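Local coordinates for protein peptidase, zinc-dependent (Methanocorpusculum labreanum, PDB 3LMC) that probably acts as a zinc-dependent metallopeptidase of family M54, holding a zinc ion and a separate iron ion, at residues I3-V13 and M29-P40. Numbering follows the deposited sequence.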
loop_
_atom_site.group_PDB
_atom_site.type_symbol
_atom_site.label_atom_id
_atom_site.label_comp_id
_atom_site.label_asym_id
_atom_site.label_seq_id
_atom_site.Cartn_x
_atom_site.Cartn_y
_atom_site.Cartn_z
ATOM N N ILE A 3 11.217 -2.071 3.645
ATOM C CA ILE A 3 9.900 -1.818 3.067
ATOM C C ILE A 3 9.793 -2.573 1.758
ATOM O O ILE A 3 10.632 -2.402 0.869
ATOM C CB ILE A 3 9.657 -0.321 2.820
ATOM C CG1 ILE A 3 9.727 0.452 4.138
ATOM C CG2 ILE A 3 8.287 -0.089 2.189
ATOM C CD1 ILE A 3 9.664 1.933 3.933
ATOM N N HIS A 4 8.763 -3.411 1.655
ATOM C CA HIS A 4 8.588 -4.308 0.520
ATOM C C HIS A 4 7.293 -3.994 -0.224
ATOM O O HIS A 4 6.209 -4.036 0.357
ATOM C CB HIS A 4 8.573 -5.764 0.997
ATOM C CG HIS A 4 9.737 -6.130 1.869
ATOM N ND1 HIS A 4 10.825 -6.840 1.405
ATOM C CD2 HIS A 4 9.975 -5.900 3.184
ATOM C CE1 HIS A 4 11.688 -7.019 2.389
ATOM N NE2 HIS A 4 11.195 -6.461 3.481
ATOM N N LEU A 5 7.415 -3.658 -1.504
ATOM C CA LEU A 5 6.246 -3.414 -2.346
ATOM C C LEU A 5 5.879 -4.754 -2.971
ATOM O O LEU A 5 6.588 -5.240 -3.862
ATOM C CB LEU A 5 6.574 -2.404 -3.454
ATOM C CG LEU A 5 5.424 -2.068 -4.404
ATOM C CD1 LEU A 5 4.324 -1.343 -3.658
ATOM C CD2 LEU A 5 5.903 -1.218 -5.601
ATOM N N PHE A 6 4.801 -5.369 -2.485
ATOM C CA PHE A 6 4.326 -6.599 -3.080
ATOM C C PHE A 6 3.322 -6.260 -4.174
ATOM O O PHE A 6 2.128 -6.040 -3.902
ATOM C CB PHE A 6 3.678 -7.552 -2.054
ATOM C CG PHE A 6 3.361 -8.921 -2.634
ATOM C CD1 PHE A 6 3.660 -10.080 -1.938
ATOM C CD2 PHE A 6 2.810 -9.039 -3.915
ATOM C CE1 PHE A 6 3.391 -11.332 -2.495
ATOM C CE2 PHE A 6 2.543 -10.281 -4.478
ATOM C CZ PHE A 6 2.834 -11.427 -3.771
ATOM N N TRP A 7 3.812 -6.265 -5.410
ATOM C CA TRP A 7 3.038 -5.848 -6.581
ATOM C C TRP A 7 2.346 -7.056 -7.247
ATOM O O TRP A 7 3.001 -7.853 -7.921
ATOM C CB TRP A 7 3.975 -5.145 -7.577
ATOM C CG TRP A 7 3.278 -4.567 -8.791
ATOM C CD1 TRP A 7 2.919 -5.230 -9.933
ATOM C CD2 TRP A 7 2.864 -3.209 -8.965
ATOM N NE1 TRP A 7 2.305 -4.360 -10.809
ATOM C CE2 TRP A 7 2.264 -3.110 -10.231
ATOM C CE3 TRP A 7 2.940 -2.064 -8.164
ATOM C CZ2 TRP A 7 1.739 -1.909 -10.721
ATOM C CZ3 TRP A 7 2.414 -0.866 -8.656
ATOM C CH2 TRP A 7 1.825 -0.803 -9.919
ATOM N N ASP A 8 1.037 -7.196 -7.039
ATOM C CA ASP A 8 0.268 -8.278 -7.657
ATOM C C ASP A 8 0.362 -8.142 -9.176
ATOM O O ASP A 8 -0.056 -7.133 -9.741
ATOM C CB ASP A 8 -1.195 -8.215 -7.197
ATOM C CG ASP A 8 -2.011 -9.414 -7.647
ATOM O OD1 ASP A 8 -2.120 -9.644 -8.872
ATOM O OD2 ASP A 8 -2.577 -10.118 -6.777
ATOM N N SER A 9 0.911 -9.155 -9.840
ATOM C CA SER A 9 1.274 -9.017 -11.247
ATOM C C SER A 9 0.067 -8.863 -12.174
ATOM O O SER A 9 0.235 -8.613 -13.363
ATOM C CB SER A 9 2.161 -10.186 -11.693
ATOM O OG SER A 9 1.534 -11.411 -11.387
ATOM N N ARG A 10 -1.147 -8.998 -11.644
ATOM C CA ARG A 10 -2.326 -8.703 -12.460
ATOM C C ARG A 10 -2.468 -7.198 -12.671
ATOM O O ARG A 10 -3.205 -6.765 -13.538
ATOM C CB ARG A 10 -3.607 -9.296 -11.861
ATOM C CG ARG A 10 -3.651 -10.844 -11.858
ATOM C CD ARG A 10 -4.780 -11.404 -10.968
ATOM N NE ARG A 10 -4.560 -11.182 -9.530
ATOM C CZ ARG A 10 -5.432 -11.530 -8.585
ATOM N NH1 ARG A 10 -6.578 -12.101 -8.920
ATOM N NH2 ARG A 10 -5.175 -11.298 -7.310
ATOM N N VAL A 11 -1.769 -6.401 -11.868
ATOM C CA VAL A 11 -1.718 -4.960 -12.098
ATOM C C VAL A 11 -0.541 -4.745 -13.045
ATOM O O VAL A 11 0.534 -5.275 -12.789
ATOM C CB VAL A 11 -1.479 -4.195 -10.772
ATOM C CG1 VAL A 11 -1.457 -2.713 -11.008
ATOM C CG2 VAL A 11 -2.556 -4.564 -9.744
ATOM N N PRO A 12 -0.745 -4.016 -14.160
ATOM C CA PRO A 12 0.301 -3.898 -15.195
ATOM C C PRO A 12 1.703 -3.775 -14.622
ATOM O O PRO A 12 2.002 -2.765 -13.984
ATOM C CB PRO A 12 -0.106 -2.630 -15.946
ATOM C CG PRO A 12 -1.644 -2.753 -15.973
ATOM C CD PRO A 12 -1.996 -3.343 -14.574
ATOM N N VAL A 13 2.542 -4.794 -14.829
ATOM C CA VAL A 13 3.820 -4.869 -14.103
ATOM C C VAL A 13 4.820 -3.807 -14.590
ATOM O O VAL A 13 5.843 -3.550 -13.957
ATOM C CB VAL A 13 4.436 -6.285 -14.148
ATOM C CG1 VAL A 13 3.550 -7.286 -13.374
ATOM C CG2 VAL A 13 4.642 -6.755 -15.593
HETATM N N MSE A 29 13.378 6.340 1.776
HETATM C CA MSE A 29 13.701 5.027 2.328
HETATM C C MSE A 29 13.774 4.009 1.187
HETATM O O MSE A 29 13.007 4.091 0.224
HETATM C CB MSE A 29 12.619 4.574 3.323
HETATM C CG MSE A 29 12.344 5.540 4.489
HETATM SE SE MSE A 29 11.115 4.786 5.861
HETATM C CE MSE A 29 9.433 4.918 4.906
ATOM N N PRO A 30 14.698 3.042 1.288
ATOM C CA PRO A 30 14.811 2.007 0.250
ATOM C C PRO A 30 13.561 1.145 0.239
ATOM O O PRO A 30 13.031 0.823 1.297
ATOM C CB PRO A 30 15.998 1.171 0.713
ATOM C CG PRO A 30 16.048 1.382 2.188
ATOM C CD PRO A 30 15.624 2.812 2.410
ATOM N N VAL A 31 13.093 0.798 -0.952
ATOM C CA VAL A 31 11.880 0.020 -1.121
ATOM C C VAL A 31 12.189 -1.113 -2.084
ATOM O O VAL A 31 12.618 -0.875 -3.218
ATOM C CB VAL A 31 10.746 0.904 -1.706
ATOM C CG1 VAL A 31 9.522 0.066 -2.090
ATOM C CG2 VAL A 31 10.370 1.989 -0.730
ATOM N N SER A 32 11.993 -2.345 -1.631
ATOM C CA SER A 32 12.251 -3.516 -2.459
ATOM C C SER A 32 10.980 -3.964 -3.172
ATOM O O SER A 32 9.903 -3.968 -2.579
ATOM C CB SER A 32 12.811 -4.655 -1.610
ATOM O OG SER A 32 12.923 -5.848 -2.378
ATOM N N ARG A 33 11.126 -4.351 -4.435
ATOM C CA ARG A 33 10.002 -4.647 -5.309
ATOM C C ARG A 33 9.832 -6.145 -5.544
ATOM O O ARG A 33 10.782 -6.836 -5.912
ATOM C CB ARG A 33 10.212 -3.938 -6.644
ATOM C CG ARG A 33 9.020 -3.958 -7.572
ATOM C CD ARG A 33 9.278 -3.045 -8.750
ATOM N NE ARG A 33 10.280 -3.591 -9.654
ATOM C CZ ARG A 33 11.548 -3.199 -9.698
ATOM N NH1 ARG A 33 11.994 -2.248 -8.878
ATOM N NH2 ARG A 33 12.369 -3.762 -10.574
ATOM N N ILE A 34 8.618 -6.642 -5.317
ATOM C CA ILE A 34 8.249 -8.011 -5.680
ATOM C C ILE A 34 7.086 -7.924 -6.660
ATOM O O ILE A 34 5.998 -7.499 -6.276
ATOM C CB ILE A 34 7.768 -8.835 -4.453
ATOM C CG1 ILE A 34 8.819 -8.870 -3.350
ATOM C CG2 ILE A 34 7.402 -10.259 -4.870
ATOM C CD1 ILE A 34 8.242 -9.303 -1.984
ATOM N N ASP A 35 7.287 -8.308 -7.921
ATOM C CA ASP A 35 6.198 -8.165 -8.886
ATOM C C ASP A 35 6.041 -9.374 -9.793
ATOM O O ASP A 35 5.559 -9.255 -10.925
ATOM C CB ASP A 35 6.349 -6.888 -9.713
ATOM C CG ASP A 35 7.572 -6.905 -10.612
ATOM O OD1 ASP A 35 8.255 -7.949 -10.693
ATOM O OD2 ASP A 35 7.848 -5.862 -11.253
ATOM N N ASP A 36 6.443 -10.538 -9.290
ATOM C CA ASP A 36 6.364 -11.766 -10.069
ATOM C C ASP A 36 5.452 -12.774 -9.391
ATOM O O ASP A 36 5.874 -13.886 -9.092
ATOM C CB ASP A 36 7.757 -12.374 -10.289
ATOM C CG ASP A 36 8.448 -12.771 -8.987
ATOM O OD1 ASP A 36 8.073 -12.242 -7.919
ATOM O OD2 ASP A 36 9.373 -13.615 -9.040
ATOM N N GLY A 37 4.205 -12.389 -9.135
ATOM C CA GLY A 37 3.268 -13.298 -8.490
ATOM C C GLY A 37 1.974 -12.611 -8.144
ATOM O O GLY A 37 1.936 -11.389 -8.069
ATOM N N ILE A 38 0.907 -13.379 -7.955
ATOM C CA ILE A 38 -0.347 -12.800 -7.487
ATOM C C ILE A 38 -0.538 -13.056 -5.990
ATOM O O ILE A 38 0.063 -13.975 -5.428
ATOM C CB ILE A 38 -1.566 -13.353 -8.257
ATOM C CG1 ILE A 38 -1.747 -14.846 -7.976
ATOM C CG2 ILE A 38 -1.440 -13.053 -9.754
ATOM C CD1 ILE A 38 -3.202 -15.290 -7.975
ATOM N N PHE A 39 -1.355 -12.232 -5.338
ATOM C CA PHE A 39 -1.735 -12.507 -3.955
ATOM C C PHE A 39 -3.238 -12.754 -3.900
ATOM O O PHE A 39 -4.023 -11.814 -3.823
ATOM C CB PHE A 39 -1.341 -11.352 -3.020
ATOM C CG PHE A 39 -1.416 -11.703 -1.547
ATOM C CD1 PHE A 39 -2.541 -11.402 -0.799
ATOM C CD2 PHE A 39 -0.364 -12.341 -0.923
ATOM C CE1 PHE A 39 -2.605 -11.735 0.562
ATOM C CE2 PHE A 39 -0.425 -12.679 0.416
ATOM C CZ PHE A 39 -1.546 -12.377 1.157
ATOM N N PRO A 40 -3.646 -14.030 -3.958
ATOM C CA PRO A 40 -5.086 -14.282 -4.018
ATOM C C PRO A 40 -5.738 -13.688 -2.786
ATOM O O PRO A 40 -5.253 -13.889 -1.673
ATOM C CB PRO A 40 -5.175 -15.811 -4.023
ATOM C CG PRO A 40 -3.841 -16.256 -4.585
ATOM C CD PRO A 40 -2.863 -15.277 -4.005
HETATM O O HOH W 1 13.815 -1.628 2.491
HETATM O O HOH W 2 11.495 -8.052 -1.087
HETATM O O HOH W 3 -3.805 -9.099 -4.484
#
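With CG anti to the backbone N in both Asp8 (chi1 -172°) and Phe39 (chi1 -167°), the carboxylate swings to the backbone of Phe39 while the Phe39 ring turns its edge to the face of Phe6, centroids 5.8 Å apart. Asp8 OD2 is held from opposite faces of its plane: Phe39 N donates at 2.8 Å from well above it, and Arg10 NH2 at 2.9 Å. Arg10 NE reaches OD1, making a side-on, two-nitrogen salt bridge, and Arg10 N closes an Asx turn on OD1's anti lone pair. Ile38 CD1 lies over one guanidinium face. An asparagine in place of Asp8 would probably leave the Arg10 guanidinium without its balancing charge, and its NH2 could not accept from Arg10 or Phe39 N as an oxygen does. A water bridges Asp8 OD2 and Phe39 O. Ser9 N adds a 3.0 Å hydrogen bond to Gly37 O. Upstream, parallel pairing is evidenced by alternating bonds, Leu5 N to Ser32 O (2.7 Å) and Ile34 N to Leu5 O (2.9 Å). With helix 16-27 between them in the chain, strands 3-7 and 31-34 make a beta-alpha-beta unit; strand 31-34 is outermost, strand 90-94 flanks 3-7 on its other side, and helix 53-66 packs against Phe6 and Phe39.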